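Local coordinates for Cfl (PDB 7A9J), which ligates coronafacic acid as a member of the ATP-dependent AMP-binding enzyme family, probably activating the carboxylic acid with ATP before amide formation, at residues 206-210 / 244-248; 212-218 / 342-346. The protein carries 1 engineered substitution. All blocks are in the same frame, centred on the assembly; numbering follows the deposited sequence.

How the contacts relate
Contacts 1 and 2 are both buried and share helix 203-214, whose middle packs on helix 240-251 in contact 1 and whose C-terminal end, with the turn after it, meets strand 342-346 in contact 2. Their chemistry differs accordingly. Helix against helix is wholly apolar, built from leucine, valine, alanine and phenylalanine, whereas the end of the helix packing against strand 342-346 adds hydroxyls and an amide, and its ring is a tyrosine with a hydrogen-bonding OH. The two contacts touch directly: T213 OG1 lies 3.5 Å from L244 CB, and A248 packs on K214 and I217. Each also supplies one residue to the ligand pocket, L244 from contact 1 and P342 from contact 2.

Contact 1: residues 206-210 / 244-248; sequences LIDAV and LITFA
L244 sends its CD2 methyl into a small apolar pocket made by L206, A209 and V210, meeting L206 CD1 at 3.7 Å and A209 CB also at 3.7 Å. The short alanine leaves room for the leucine branch, while V210 CG2 lies 4.0 Å from L244 CD2. V210 meets three residues through its fork. With CG1 anti to the backbone N (chi1 169°), that methyl rests on A248, 3.7 Å from its CA, where the small side chain lets the methyl reach the backbone. The other methyl, CG2, comes up at the edge of the F247 ring, 3.7 Å from F247 CB, and the two side chains cross at about a right angle. L206 CD2 approaches F247 CE2 at 4.0 Å.

Segments 206-210 and 244-248 cross nearly perpendicularly, at -82°, with their axes 9.8 Å apart at closest approach. Outside this pair, helix 83-95 backs the interface: I86, L93 and Y90 meet F247, and L93 also touches L206. L244 additionally contacts the bound indenone carboxylic acid, placing this packing directly behind the ligand pocket. With no hydrogen bond between the segments, the join depends on shape complementarity and the exclusion of water.

Contact 2: residues 212-218 / 342-346; sequences LTKVTIN and PVIYH. With R4Z (6-ethyl-1-oxidanylidene-indene-4-carboxylic acid), chain B.
T213 and P342 bring their CA atoms to 6.0 Å where the C-terminal end of helix 203-214 meets strand 342-346. The chain leaves the helix through a type I beta turn, K214 to I217, while the strand carries a classic beta bulge, V343 and I344 both facing Y334 of antiparallel strand 331-335.

At the pocket end, the compact P342 ring sits between T213 and the ligand: P342 CD lies 3.2 Å from T213 OG1, a hydroxyl bonded to A209 O, and P342 CB is 3.3 Å from the R4Z ketone oxygen O01. L212 wraps its branches around P342 O, a buried carbonyl with no polar partner.

Further along, Y345 lies flat beneath the turn. T216 CA stands over the ring centre in a CH-pi contact, 4.1 Å from the centroid and 12° off the normal, with T216 CG2 over the same face. A chi1 of 78° brings T216 OG1 to T213 O at 2.8 Å, on a lone pair; T216 N bonds the same oxygen, so the two tie T216 back to T213. Y345 OH also bonds Q331. Both acceptors of N218 lie near its amide plane: ND2 donates to V215 O at 2.8 Å, from above that carbonyl's plane, and to Y345 OH at 3.0 Å.

Contact 1: residues 206-210 / 244-248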
loop_
_atom_site.group_PDB
_atom_site.type_symbol
_atom_site.label_atom_id
_atom_site.label_comp_id
_atom_site.label_asym_id
_atom_site.label_seq_id
_atom_site.Cartn_x
_atom_site.Cartn_y
_atom_site.Cartn_z
ATOM N N LEU A 206 -7.894 8.645 -12.261
ATOM C CA LEU A 206 -8.341 8.547 -10.890
ATOM C C LEU A 206 -9.719 7.874 -10.796
ATOM O O LEU A 206 -9.940 7.054 -9.897
ATOM C CB LEU A 206 -8.358 9.960 -10.307
ATOM C CG LEU A 206 -8.379 10.074 -8.818
ATOM C CD1 LEU A 206 -7.143 9.411 -8.205
ATOM C CD2 LEU A 206 -8.408 11.607 -8.534
ATOM N N ILE A 207 -10.648 8.245 -11.687
ATOM C CA ILE A 207 -11.951 7.565 -11.763
ATOM C C ILE A 207 -11.714 6.044 -11.869
ATOM O O ILE A 207 -12.288 5.249 -11.115
ATOM C CB ILE A 207 -12.738 8.076 -12.978
ATOM C CG1 ILE A 207 -13.193 9.566 -12.804
ATOM C CG2 ILE A 207 -13.958 7.175 -13.313
ATOM C CD1 ILE A 207 -13.721 10.078 -14.107
ATOM N N ASP A 208 -10.882 5.637 -12.829
ATOM C CA ASP A 208 -10.694 4.207 -13.081
ATOM C C ASP A 208 -9.939 3.539 -11.928
ATOM O O ASP A 208 -10.251 2.403 -11.551
ATOM C CB ASP A 208 -9.973 3.995 -14.425
ATOM C CG ASP A 208 -10.843 4.480 -15.627
ATOM O OD1 ASP A 208 -12.094 4.464 -15.486
ATOM O OD2 ASP A 208 -10.293 4.836 -16.696
ATOM N N ALA A 209 -8.991 4.259 -11.305
ATOM C CA ALA A 209 -8.284 3.700 -10.160
ATOM C C ALA A 209 -9.200 3.557 -8.945
ATOM O O ALA A 209 -9.076 2.596 -8.162
ATOM C CB ALA A 209 -7.086 4.577 -9.816
ATOM N N VAL A 210 -10.077 4.548 -8.721
ATOM C CA VAL A 210 -11.029 4.417 -7.627
ATOM C C VAL A 210 -11.983 3.260 -7.896
ATOM O O VAL A 210 -12.352 2.506 -6.971
ATOM C CB VAL A 210 -11.803 5.752 -7.443
ATOM C CG1 VAL A 210 -12.964 5.529 -6.499
ATOM C CG2 VAL A 210 -10.804 6.800 -6.816
ATOM N N LEU A 244 -6.741 6.486 -2.753
ATOM C CA LEU A 244 -7.730 5.758 -3.505
ATOM C C LEU A 244 -8.718 5.076 -2.584
ATOM O O LEU A 244 -9.912 5.026 -2.909
ATOM C CB LEU A 244 -7.040 4.727 -4.395
ATOM C CG LEU A 244 -6.147 5.308 -5.499
ATOM C CD1 LEU A 244 -5.537 4.091 -6.317
ATOM C CD2 LEU A 244 -6.906 6.178 -6.468
ATOM N N ILE A 245 -8.232 4.476 -1.500
ATOM C CA ILE A 245 -9.135 3.827 -0.543
ATOM C C ILE A 245 -10.116 4.843 0.006
ATOM O O ILE A 245 -11.302 4.559 0.115
ATOM C CB ILE A 245 -8.361 3.213 0.629
ATOM C CG1 ILE A 245 -7.648 1.938 0.138
ATOM C CG2 ILE A 245 -9.297 2.852 1.774
ATOM C CD1 ILE A 245 -6.563 1.476 1.155
ATOM N N THR A 246 -9.613 6.021 0.330
ATOM C CA THR A 246 -10.475 7.046 0.933
ATOM C C THR A 246 -11.551 7.520 -0.061
ATOM O O THR A 246 -12.734 7.617 0.284
ATOM C CB THR A 246 -9.579 8.186 1.429
ATOM O OG1 THR A 246 -8.665 7.676 2.397
ATOM C CG2 THR A 246 -10.482 9.368 2.083
ATOM N N PHE A 247 -11.171 7.838 -1.304
ATOM C CA PHE A 247 -12.151 8.218 -2.294
ATOM C C PHE A 247 -13.163 7.096 -2.504
ATOM O O PHE A 247 -14.372 7.340 -2.597
ATOM C CB PHE A 247 -11.531 8.536 -3.667
ATOM C CG PHE A 247 -10.629 9.743 -3.686
ATOM C CD1 PHE A 247 -10.906 10.901 -2.903
ATOM C CD2 PHE A 247 -9.604 9.801 -4.591
ATOM C CE1 PHE A 247 -10.054 11.999 -2.994
ATOM C CE2 PHE A 247 -8.753 10.898 -4.663
ATOM C CZ PHE A 247 -9.001 12.025 -3.909
ATOM N N ALA A 248 -12.670 5.858 -2.593
ATOM C CA ALA A 248 -13.570 4.754 -2.902
ATOM C C ALA A 248 -14.535 4.499 -1.763
ATOM O O ALA A 248 -15.720 4.262 -2.021
ATOM C CB ALA A 248 -12.742 3.459 -3.191
#

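Contact 2: residues 212-218 / 342-346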
loop_
_atom_site.group_PDB
_atom_site.type_symbol
_atom_site.label_atom_id
_atom_site.label_comp_id
_atom_site.label_asym_id
_atom_site.label_seq_id
_atom_site.Cartn_x
_atom_site.Cartn_y
_atom_site.Cartn_z
ATOM N N LEU A 212 -11.321 0.521 -9.549
ATOM C CA LEU A 212 -10.595 -0.699 -9.162
ATOM C C LEU A 212 -10.627 -0.853 -7.646
ATOM O O LEU A 212 -10.896 -1.942 -7.118
ATOM C CB LEU A 212 -9.136 -0.659 -9.617
ATOM C CG LEU A 212 -8.970 -0.800 -11.137
ATOM C CD1 LEU A 212 -7.586 -0.318 -11.551
ATOM C CD2 LEU A 212 -9.175 -2.320 -11.543
ATOM N N THR A 213 -10.345 0.233 -6.929
ATOM C CA THR A 213 -10.232 0.126 -5.479
ATOM C C THR A 213 -11.575 -0.227 -4.836
ATOM O O THR A 213 -11.608 -0.957 -3.841
ATOM C CB THR A 213 -9.696 1.472 -4.916
ATOM O OG1 THR A 213 -8.463 1.758 -5.638
ATOM C CG2 THR A 213 -9.398 1.315 -3.431
ATOM N N LYS A 214 -12.669 0.343 -5.350
ATOM C CA LYS A 214 -14.002 0.052 -4.804
ATOM C C LYS A 214 -14.268 -1.439 -4.703
ATOM O O LYS A 214 -14.826 -1.882 -3.692
ATOM C CB LYS A 214 -15.113 0.671 -5.664
ATOM C CG LYS A 214 -15.275 2.158 -5.365
ATOM C CD LYS A 214 -16.231 2.811 -6.430
ATOM C CE LYS A 214 -17.588 2.206 -6.552
ATOM N NZ LYS A 214 -18.426 3.132 -7.447
ATOM N N VAL A 215 -13.827 -2.225 -5.716
ATOM C CA VAL A 215 -14.025 -3.699 -5.752
ATOM C C VAL A 215 -13.299 -4.394 -4.602
ATOM O O VAL A 215 -13.637 -5.528 -4.254
ATOM C CB VAL A 215 -13.542 -4.289 -7.151
ATOM C CG1 VAL A 215 -13.752 -5.828 -7.243
ATOM C CG2 VAL A 215 -14.319 -3.591 -8.239
ATOM N N THR A 216 -12.274 -3.761 -4.031
ATOM C CA THR A 216 -11.492 -4.358 -2.962
ATOM C C THR A 216 -11.946 -3.949 -1.571
ATOM O O THR A 216 -11.393 -4.476 -0.584
ATOM C CB THR A 216 -9.990 -4.018 -3.086
ATOM O OG1 THR A 216 -9.743 -2.694 -2.636
ATOM C CG2 THR A 216 -9.480 -4.200 -4.556
ATOM N N ILE A 217 -12.994 -3.128 -1.459
ATOM C CA ILE A 217 -13.417 -2.704 -0.124
ATOM C C ILE A 217 -14.767 -3.344 0.152
ATOM O O ILE A 217 -15.810 -2.825 -0.299
ATOM C CB ILE A 217 -13.537 -1.183 -0.006
ATOM C CG1 ILE A 217 -12.239 -0.497 -0.428
ATOM C CG2 ILE A 217 -13.969 -0.822 1.496
ATOM C CD1 ILE A 217 -12.315 1.021 -0.331
ATOM N N ASN A 218 -14.763 -4.408 0.946
ATOM C CA ASN A 218 -15.936 -5.276 1.095
ATOM C C ASN A 218 -16.112 -5.600 2.572
ATOM O O ASN A 218 -15.937 -6.741 3.010
ATOM C CB ASN A 218 -15.789 -6.546 0.229
ATOM C CG ASN A 218 -15.605 -6.231 -1.199
ATOM O OD1 ASN A 218 -16.517 -5.712 -1.842
ATOM N ND2 ASN A 218 -14.421 -6.586 -1.763
ATOM N N PRO A 342 -4.864 -0.620 -7.454
ATOM C CA PRO A 342 -4.901 -2.081 -7.261
ATOM C C PRO A 342 -5.297 -2.769 -8.568
ATOM O O PRO A 342 -6.253 -2.367 -9.259
ATOM C CB PRO A 342 -6.016 -2.282 -6.213
ATOM C CG PRO A 342 -6.181 -0.869 -5.599
ATOM C CD PRO A 342 -5.996 0.055 -6.790
ATOM N N VAL A 343 -4.623 -3.888 -8.867
ATOM C CA VAL A 343 -5.020 -4.624 -10.065
ATOM C C VAL A 343 -5.351 -6.079 -9.808
ATOM O O VAL A 343 -5.994 -6.703 -10.643
ATOM C CB VAL A 343 -3.918 -4.539 -11.152
ATOM C CG1 VAL A 343 -3.868 -3.058 -11.655
ATOM C CG2 VAL A 343 -2.539 -5.000 -10.619
ATOM N N ILE A 344 -4.848 -6.670 -8.741
ATOM C CA ILE A 344 -5.092 -8.072 -8.441
ATOM C C ILE A 344 -5.506 -8.143 -6.977
ATOM O O ILE A 344 -4.895 -7.501 -6.119
ATOM C CB ILE A 344 -3.840 -8.935 -8.737
ATOM C CG1 ILE A 344 -3.598 -8.975 -10.237
ATOM C CG2 ILE A 344 -4.075 -10.357 -8.215
ATOM C CD1 ILE A 344 -2.137 -9.451 -10.658
ATOM N N TYR A 345 -6.555 -8.893 -6.711
ATOM C CA TYR A 345 -7.169 -8.895 -5.405
ATOM C C TYR A 345 -7.414 -10.312 -4.944
ATOM O O TYR A 345 -7.981 -11.114 -5.687
ATOM C CB TYR A 345 -8.457 -8.102 -5.515
ATOM C CG TYR A 345 -9.410 -8.177 -4.345
ATOM C CD1 TYR A 345 -8.980 -7.967 -3.051
ATOM C CD2 TYR A 345 -10.760 -8.443 -4.571
ATOM C CE1 TYR A 345 -9.876 -8.025 -1.953
ATOM C CE2 TYR A 345 -11.674 -8.523 -3.500
ATOM C CZ TYR A 345 -11.215 -8.306 -2.192
ATOM O OH TYR A 345 -12.128 -8.356 -1.157
ATOM N N HIS A 346 -6.985 -10.615 -3.713
ATOM C CA HIS A 346 -7.199 -11.926 -3.149
ATOM C C HIS A 346 -8.222 -11.791 -2.035
ATOM O O HIS A 346 -7.906 -11.299 -0.952
ATOM C CB HIS A 346 -5.887 -12.532 -2.641
ATOM C CG HIS A 346 -5.959 -14.006 -2.559
ATOM N ND1 HIS A 346 -7.143 -14.666 -2.297
ATOM C CD2 HIS A 346 -5.020 -14.969 -2.779
ATOM C CE1 HIS A 346 -6.927 -15.978 -2.360
ATOM N NE2 HIS A 346 -5.658 -16.183 -2.677
HETATM C C13 R4Z B . -1.364 2.219 -6.430
HETATM C C15 R4Z B . -1.895 0.090 -5.157
HETATM C C02 R4Z B . -2.350 -2.005 -3.688
HETATM C C03 R4Z B . -1.852 -2.642 -2.551
HETATM C C04 R4Z B . -0.603 -1.847 -2.168
HETATM C C05 R4Z B . -1.685 -0.810 -4.125
HETATM C C06 R4Z B . -0.606 -0.619 -3.227
HETATM C C07 R4Z B . 0.206 0.496 -3.399
HETATM C C08 R4Z B . 1.383 0.725 -2.436
HETATM C C11 R4Z B . -0.042 1.414 -4.417
HETATM C C12 R4Z B . -1.101 1.228 -5.316
HETATM C C14 R4Z B . -2.085 3.484 -5.881
HETATM O O01 R4Z B . -3.302 -2.447 -4.277
HETATM O O09 R4Z B . 1.913 1.869 -2.433
HETATM O O10 R4Z B . 1.837 -0.189 -1.675
#